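Local coordinates for biogenic amine-binding protein (Rhodnius prolixus, PDB 4GE1) that binds biogenic amines such as serotonin and norepinephrine as a salivary lipocalin, probably keeping them from acting in the host during blood feeding, at residues Leu47-Lys50 with Ile56-Val59; Phe60-Pro65 with Ser71-Phe76. All blocks are in the same frame, centred on the assembly; numbering follows the deposited sequence.

Interaction 1. Residues Leu47-Lys50 with Ile56-Val59; sequences LHQK and IKEV
A beta hairpin of the lipocalin barrel, strands 43-50 and 55-64, brings Leu-47 opposite Val-59 and Gln-49 opposite Lys-57 as hydrogen-bonded antiparallel pairs. Leu-47 N gives a bond of 2.9 Å to Val-59 O, and Val-59 N returns one of 2.8 Å to Leu-47 O. Two residues on, Gln-49 N reaches Lys-57 O at 3.0 Å, and Lys-57 N meets Gln-49 O at the same length. His-48 with Glu-58 and Lys-50 with Ile-56 are the non-hydrogen-bonded pairs.

At His-48 and Glu-58 the side chains supply the bond that the backbones do not. The two lie alongside each other and point the same way, and His-48 ND1 donates to Glu-58 OE1 at 3.0 Å, almost straight at 172°. The oxygen sits in the plane of the imidazole but is met on its anti side, 29° out of the carboxylate plane. His-48 turns CG in between its own backbone N and carbonyl carbon (chi1 59°), which brings ND1 beside the carboxylate. Histidine suits this buried place because a flat ring can pack among Phe-20, Phe-46 and Trp-24 while ND1 and NE2 are both hydrogen-bonded. Glu-58 OE2 goes to the hydroxyl of Tyr-89, so both carboxylate oxygens are held, with the nearest atoms of the side chain and the bound tryptamine about 4 Å apart.

Beside this pair, Lys-50 lends its aliphatic CG to Ile-56 CG1 at 4.0 Å. On the other face Gln-49 NE2 comes to 4.1 Å from Lys-57 CB; the extended lysine runs on to a salt bridge with Glu-196. Leu-47 and Val-59 present apolar branches on that same face to helix 181-189. One face lined toward the ligand and the other packed under a helix is the construction of a lipocalin barrel wall.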
loop_
_atom_site.group_PDB
_atom_site.type_symbol
_atom_site.label_atom_id
_atom_site.label_comp_id
_atom_site.label_asym_id
_atom_site.label_seq_id
_atom_site.Cartn_x
_atom_site.Cartn_y
_atom_site.Cartn_z
ATOM N N LEU A 47 -8.134 0.756 -2.901
ATOM C CA LEU A 47 -9.230 1.671 -2.632
ATOM C C LEU A 47 -9.395 1.778 -1.128
ATOM O O LEU A 47 -9.434 0.768 -0.431
ATOM C CB LEU A 47 -10.515 1.112 -3.258
ATOM C CG LEU A 47 -11.701 2.042 -3.484
ATOM C CD1 LEU A 47 -11.340 3.071 -4.537
ATOM C CD2 LEU A 47 -12.925 1.242 -3.914
ATOM N N HIS A 48 -9.510 2.988 -0.602
ATOM C CA HIS A 48 -9.670 3.071 0.842
ATOM C C HIS A 48 -10.574 4.184 1.364
ATOM O O HIS A 48 -10.897 5.137 0.659
ATOM C CB HIS A 48 -8.308 3.024 1.571
ATOM C CG HIS A 48 -7.363 4.122 1.193
ATOM N ND1 HIS A 48 -6.030 4.110 1.546
ATOM C CD2 HIS A 48 -7.562 5.270 0.501
ATOM C CE1 HIS A 48 -5.446 5.202 1.087
ATOM N NE2 HIS A 48 -6.352 5.921 0.449
ATOM N N GLN A 49 -11.002 4.029 2.611
ATOM C CA GLN A 49 -11.920 4.981 3.215
ATOM C C GLN A 49 -11.709 5.068 4.716
ATOM O O GLN A 49 -11.218 4.130 5.346
ATOM C CB GLN A 49 -13.365 4.565 2.944
ATOM C CG GLN A 49 -13.608 3.095 3.257
ATOM C CD GLN A 49 -15.070 2.737 3.465
ATOM O OE1 GLN A 49 -15.960 3.180 2.725
ATOM N NE2 GLN A 49 -15.325 1.911 4.477
ATOM N N LYS A 50 -12.090 6.213 5.268
ATOM C CA LYS A 50 -12.191 6.411 6.697
ATOM C C LYS A 50 -13.642 6.813 6.983
ATOM O O LYS A 50 -14.119 7.829 6.472
ATOM C CB LYS A 50 -11.242 7.529 7.144
ATOM C CG LYS A 50 -11.328 7.852 8.639
ATOM C CD LYS A 50 -10.477 9.068 9.013
ATOM C CE LYS A 50 -11.338 10.314 9.269
ATOM N NZ LYS A 50 -12.234 10.189 10.457
ATOM N N ILE A 56 -10.686 2.669 9.433
ATOM C CA ILE A 56 -10.030 2.813 8.136
ATOM C C ILE A 56 -9.988 1.453 7.456
ATOM O O ILE A 56 -9.670 0.445 8.081
ATOM C CB ILE A 56 -8.615 3.428 8.256
ATOM C CG1 ILE A 56 -8.705 4.889 8.703
ATOM C CG2 ILE A 56 -7.875 3.354 6.929
ATOM C CD1 ILE A 56 -8.770 5.056 10.183
ATOM N N LYS A 57 -10.326 1.422 6.176
ATOM C CA LYS A 57 -10.427 0.162 5.459
ATOM C C LYS A 57 -9.729 0.325 4.131
ATOM O O LYS A 57 -9.954 1.314 3.445
ATOM C CB LYS A 57 -11.900 -0.197 5.243
ATOM C CG LYS A 57 -12.129 -1.535 4.555
ATOM C CD LYS A 57 -13.574 -1.974 4.760
ATOM C CE LYS A 57 -13.850 -3.340 4.168
ATOM N NZ LYS A 57 -15.275 -3.725 4.418
ATOM N N GLU A 58 -8.863 -0.624 3.773
ATOM C CA GLU A 58 -8.082 -0.493 2.547
ATOM C C GLU A 58 -8.080 -1.803 1.772
ATOM O O GLU A 58 -7.630 -2.828 2.280
ATOM C CB GLU A 58 -6.645 -0.065 2.860
ATOM C CG GLU A 58 -6.530 1.025 3.921
ATOM C CD GLU A 58 -5.093 1.483 4.134
ATOM O OE1 GLU A 58 -4.535 2.140 3.229
ATOM O OE2 GLU A 58 -4.527 1.182 5.207
ATOM N N VAL A 59 -8.600 -1.762 0.549
ATOM C CA VAL A 59 -8.767 -2.974 -0.239
ATOM C C VAL A 59 -7.829 -2.983 -1.433
ATOM O O VAL A 59 -7.833 -2.043 -2.233
ATOM C CB VAL A 59 -10.215 -3.137 -0.725
ATOM C CG1 VAL A 59 -10.329 -4.344 -1.640
ATOM C CG2 VAL A 59 -11.161 -3.280 0.463
#

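Interaction 2. Residues Phe60-Pro65 with Ser71-Phe76; sequences FSNYNP and SYDISF. With TSS (2-(1H-indol-3-yl)ethanamine), chain E.
Phe-60 extends beside Asp-73 to the bound tryptamine. Its CB lies 3.6 Å from Asp-73 O, the acceptor of the Phe-60 N bond. With CG anti to the carbonyl carbon (chi1 -61°), the ring slants past the aspartate, the ring and carboxylate planes 21° apart, and CD1 comes to 3.0 Å from Asp-73 OD2. Next along that side, CE1 approaches Ser-75 OG at 3.7 Å, the hydroxyl standing at the ring edge and hydrogen-bonded to Asn-93. Over one face, 3.0 Å above the centre of the Phe-60 ring, stands the tryptamine nitrogen N1, a placement consistent with a cation-pi contact if the amine is protonated. At the far end, CZ meets tryptamine CD2 at 3.6 Å, so the phenyl serves both amine and indole.

Strands 55-64 and 69-78 form an antiparallel hairpin of the lipocalin barrel, and Phe-60, Asn-62 and Asp-73 share the face that lines its amine pocket. There Asp-73 OD2 accepts the N1 bond at 2.7 Å, and also one from Asn-93; an acid suits an amine ligand because it would balance a positive charge.

Asp-73 OD1 is held by Asn-62 ND2 at 3.0 Å, with the oxygen lying in the amide plane. The same ND2 bonds Ser-71 OG at 3.1 Å. These bonds fix the amide's rotation and probably help orient the carboxylate; Asn-62 OD1 accepts from the hydroxyl of Thr-44.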
loop_
_atom_site.group_PDB
_atom_site.type_symbol
_atom_site.label_atom_id
_atom_site.label_comp_id
_atom_site.label_asym_id
_atom_site.label_seq_id
_atom_site.Cartn_x
_atom_site.Cartn_y
_atom_site.Cartn_z
ATOM N N PHE A 60 -7.025 -4.042 -1.539
ATOM C CA PHE A 60 -5.997 -4.133 -2.577
ATOM C C PHE A 60 -6.348 -5.153 -3.663
ATOM O O PHE A 60 -6.784 -6.264 -3.369
ATOM C CB PHE A 60 -4.641 -4.513 -1.965
ATOM C CG PHE A 60 -4.108 -3.511 -0.958
ATOM C CD1 PHE A 60 -4.547 -3.525 0.353
ATOM C CD2 PHE A 60 -3.135 -2.589 -1.320
ATOM C CE1 PHE A 60 -4.048 -2.619 1.283
ATOM C CE2 PHE A 60 -2.630 -1.673 -0.391
ATOM C CZ PHE A 60 -3.087 -1.689 0.903
ATOM N N SER A 61 -6.162 -4.752 -4.916
ATOM C CA SER A 61 -6.189 -5.672 -6.042
ATOM C C SER A 61 -4.760 -5.835 -6.583
ATOM O O SER A 61 -4.163 -4.879 -7.078
ATOM C CB SER A 61 -7.126 -5.136 -7.136
ATOM O OG SER A 61 -6.897 -5.764 -8.383
ATOM N N ASN A 62 -4.205 -7.037 -6.475
ATOM C CA ASN A 62 -2.871 -7.279 -7.013
ATOM C C ASN A 62 -2.936 -8.206 -8.204
ATOM O O ASN A 62 -3.324 -9.365 -8.070
ATOM C CB ASN A 62 -1.960 -7.898 -5.957
ATOM C CG ASN A 62 -2.075 -7.209 -4.633
ATOM O OD1 ASN A 62 -1.717 -6.038 -4.497
ATOM N ND2 ASN A 62 -2.572 -7.928 -3.642
ATOM N N TYR A 63 -2.537 -7.693 -9.360
ATOM C CA TYR A 63 -2.605 -8.458 -10.593
ATOM C C TYR A 63 -1.213 -8.814 -11.104
ATOM O O TYR A 63 -0.374 -7.928 -11.305
ATOM C CB TYR A 63 -3.344 -7.672 -11.670
ATOM C CG TYR A 63 -3.442 -8.429 -12.970
ATOM C CD1 TYR A 63 -4.256 -9.545 -13.075
ATOM C CD2 TYR A 63 -2.713 -8.035 -14.088
ATOM C CE1 TYR A 63 -4.352 -10.248 -14.251
ATOM C CE2 TYR A 63 -2.801 -8.739 -15.280
ATOM C CZ TYR A 63 -3.626 -9.844 -15.354
ATOM O OH TYR A 63 -3.736 -10.560 -16.524
ATOM N N ASN A 64 -0.980 -10.107 -11.312
ATOM C CA ASN A 64 0.278 -10.594 -11.893
ATOM C C ASN A 64 0.110 -10.925 -13.380
ATOM O O ASN A 64 -0.498 -11.933 -13.724
ATOM C CB ASN A 64 0.771 -11.831 -11.142
ATOM C CG ASN A 64 2.158 -12.283 -11.603
ATOM O OD1 ASN A 64 2.292 -13.014 -12.584
ATOM N ND2 ASN A 64 3.190 -11.837 -10.899
ATOM N N PRO A 65 0.635 -10.066 -14.264
ATOM C CA PRO A 65 0.526 -10.264 -15.716
ATOM C C PRO A 65 1.142 -11.576 -16.226
ATOM O O PRO A 65 0.590 -12.183 -17.147
ATOM C CB PRO A 65 1.287 -9.066 -16.288
ATOM C CG PRO A 65 1.212 -8.028 -15.213
ATOM C CD PRO A 65 1.294 -8.793 -13.931
ATOM N N SER A 71 -4.626 -11.363 -6.816
ATOM C CA SER A 71 -4.727 -11.661 -5.398
ATOM C C SER A 71 -5.292 -10.425 -4.709
ATOM O O SER A 71 -5.108 -9.306 -5.184
ATOM C CB SER A 71 -3.358 -12.010 -4.814
ATOM O OG SER A 71 -2.548 -10.852 -4.774
ATOM N N TYR A 72 -5.974 -10.633 -3.592
ATOM C CA TYR A 72 -6.645 -9.549 -2.895
ATOM C C TYR A 72 -6.283 -9.572 -1.417
ATOM O O TYR A 72 -6.087 -10.638 -0.834
ATOM C CB TYR A 72 -8.162 -9.672 -3.048
ATOM C CG TYR A 72 -8.636 -9.863 -4.468
ATOM C CD1 TYR A 72 -8.823 -11.145 -4.994
ATOM C CD2 TYR A 72 -8.901 -8.771 -5.288
ATOM C CE1 TYR A 72 -9.264 -11.335 -6.306
ATOM C CE2 TYR A 72 -9.340 -8.947 -6.607
ATOM C CZ TYR A 72 -9.518 -10.231 -7.108
ATOM O OH TYR A 72 -9.964 -10.413 -8.401
ATOM N N ASP A 73 -6.186 -8.388 -0.820
ATOM C CA ASP A 73 -5.999 -8.274 0.626
ATOM C C ASP A 73 -6.644 -7.000 1.155
ATOM O O ASP A 73 -6.940 -6.073 0.392
ATOM C CB ASP A 73 -4.514 -8.405 1.051
ATOM C CG ASP A 73 -3.611 -7.375 0.407
ATOM O OD1 ASP A 73 -3.057 -7.670 -0.676
ATOM O OD2 ASP A 73 -3.415 -6.283 0.996
ATOM N N ILE A 74 -6.899 -6.969 2.456
ATOM C CA ILE A 74 -7.593 -5.830 3.040
ATOM C C ILE A 74 -6.950 -5.438 4.348
ATOM O O ILE A 74 -6.731 -6.286 5.215
ATOM C CB ILE A 74 -9.075 -6.149 3.311
ATOM C CG1 ILE A 74 -9.738 -6.730 2.053
ATOM C CG2 ILE A 74 -9.804 -4.900 3.807
ATOM C CD1 ILE A 74 -11.148 -7.276 2.296
ATOM N N SER A 75 -6.659 -4.151 4.492
ATOM C CA SER A 75 -6.162 -3.638 5.761
ATOM C C SER A 75 -7.285 -3.008 6.562
ATOM O O SER A 75 -8.055 -2.190 6.039
ATOM C CB SER A 75 -5.058 -2.609 5.545
ATOM O OG SER A 75 -3.919 -3.212 4.981
ATOM N N PHE A 76 -7.368 -3.388 7.834
ATOM C CA PHE A 76 -8.329 -2.795 8.754
ATOM C C PHE A 76 -7.560 -2.086 9.859
ATOM O O PHE A 76 -6.656 -2.670 10.469
ATOM C CB PHE A 76 -9.205 -3.867 9.400
ATOM C CG PHE A 76 -9.912 -4.754 8.422
ATOM C CD1 PHE A 76 -9.272 -5.856 7.876
ATOM C CD2 PHE A 76 -11.233 -4.507 8.072
ATOM C CE1 PHE A 76 -9.930 -6.691 6.983
ATOM C CE2 PHE A 76 -11.900 -5.332 7.179
ATOM C CZ PHE A 76 -11.249 -6.428 6.630
HETATM N N1 TSS E . -1.366 -4.654 0.401
HETATM C CA TSS E . -0.250 -5.030 1.234
HETATM C CB TSS E . 0.989 -4.197 1.130
HETATM C CG TSS E . 0.823 -2.722 0.940
HETATM C CD1 TSS E . 1.116 -1.998 -0.207
HETATM N NE1 TSS E . 0.851 -0.693 0.013
HETATM C CE2 TSS E . 0.369 -0.534 1.296
HETATM C CD2 TSS E . 0.347 -1.769 1.893
HETATM C CZ2 TSS E . -0.065 0.617 2.009
HETATM C CH2 TSS E . -0.502 0.496 3.325
HETATM C CZ3 TSS E . -0.523 -0.762 3.933
HETATM C CE3 TSS E . -0.103 -1.895 3.227
#

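How the interactions relate
Running from the N terminus, strand 43-50 turns back through a short loop and interaction 1 closes the first hairpin. The chain then continues along strand 55-64, turns again from Pro-65 onward, and interaction 2 closes the second hairpin on strand 69-78. The two contacts follow in series, neither nested nor crossed, and strand 55-64 is shared by both and lies between 43-50 and 69-78. Where they meet, Glu-58 O and Ser-75 N probably share a hydrogen bond, while Val-59 CG2 packs on Ile-74 CG2. Together they join three consecutive strands of the barrel wall, whose inner face carries Glu-58, Phe-60 and Asp-73 round the tryptamine.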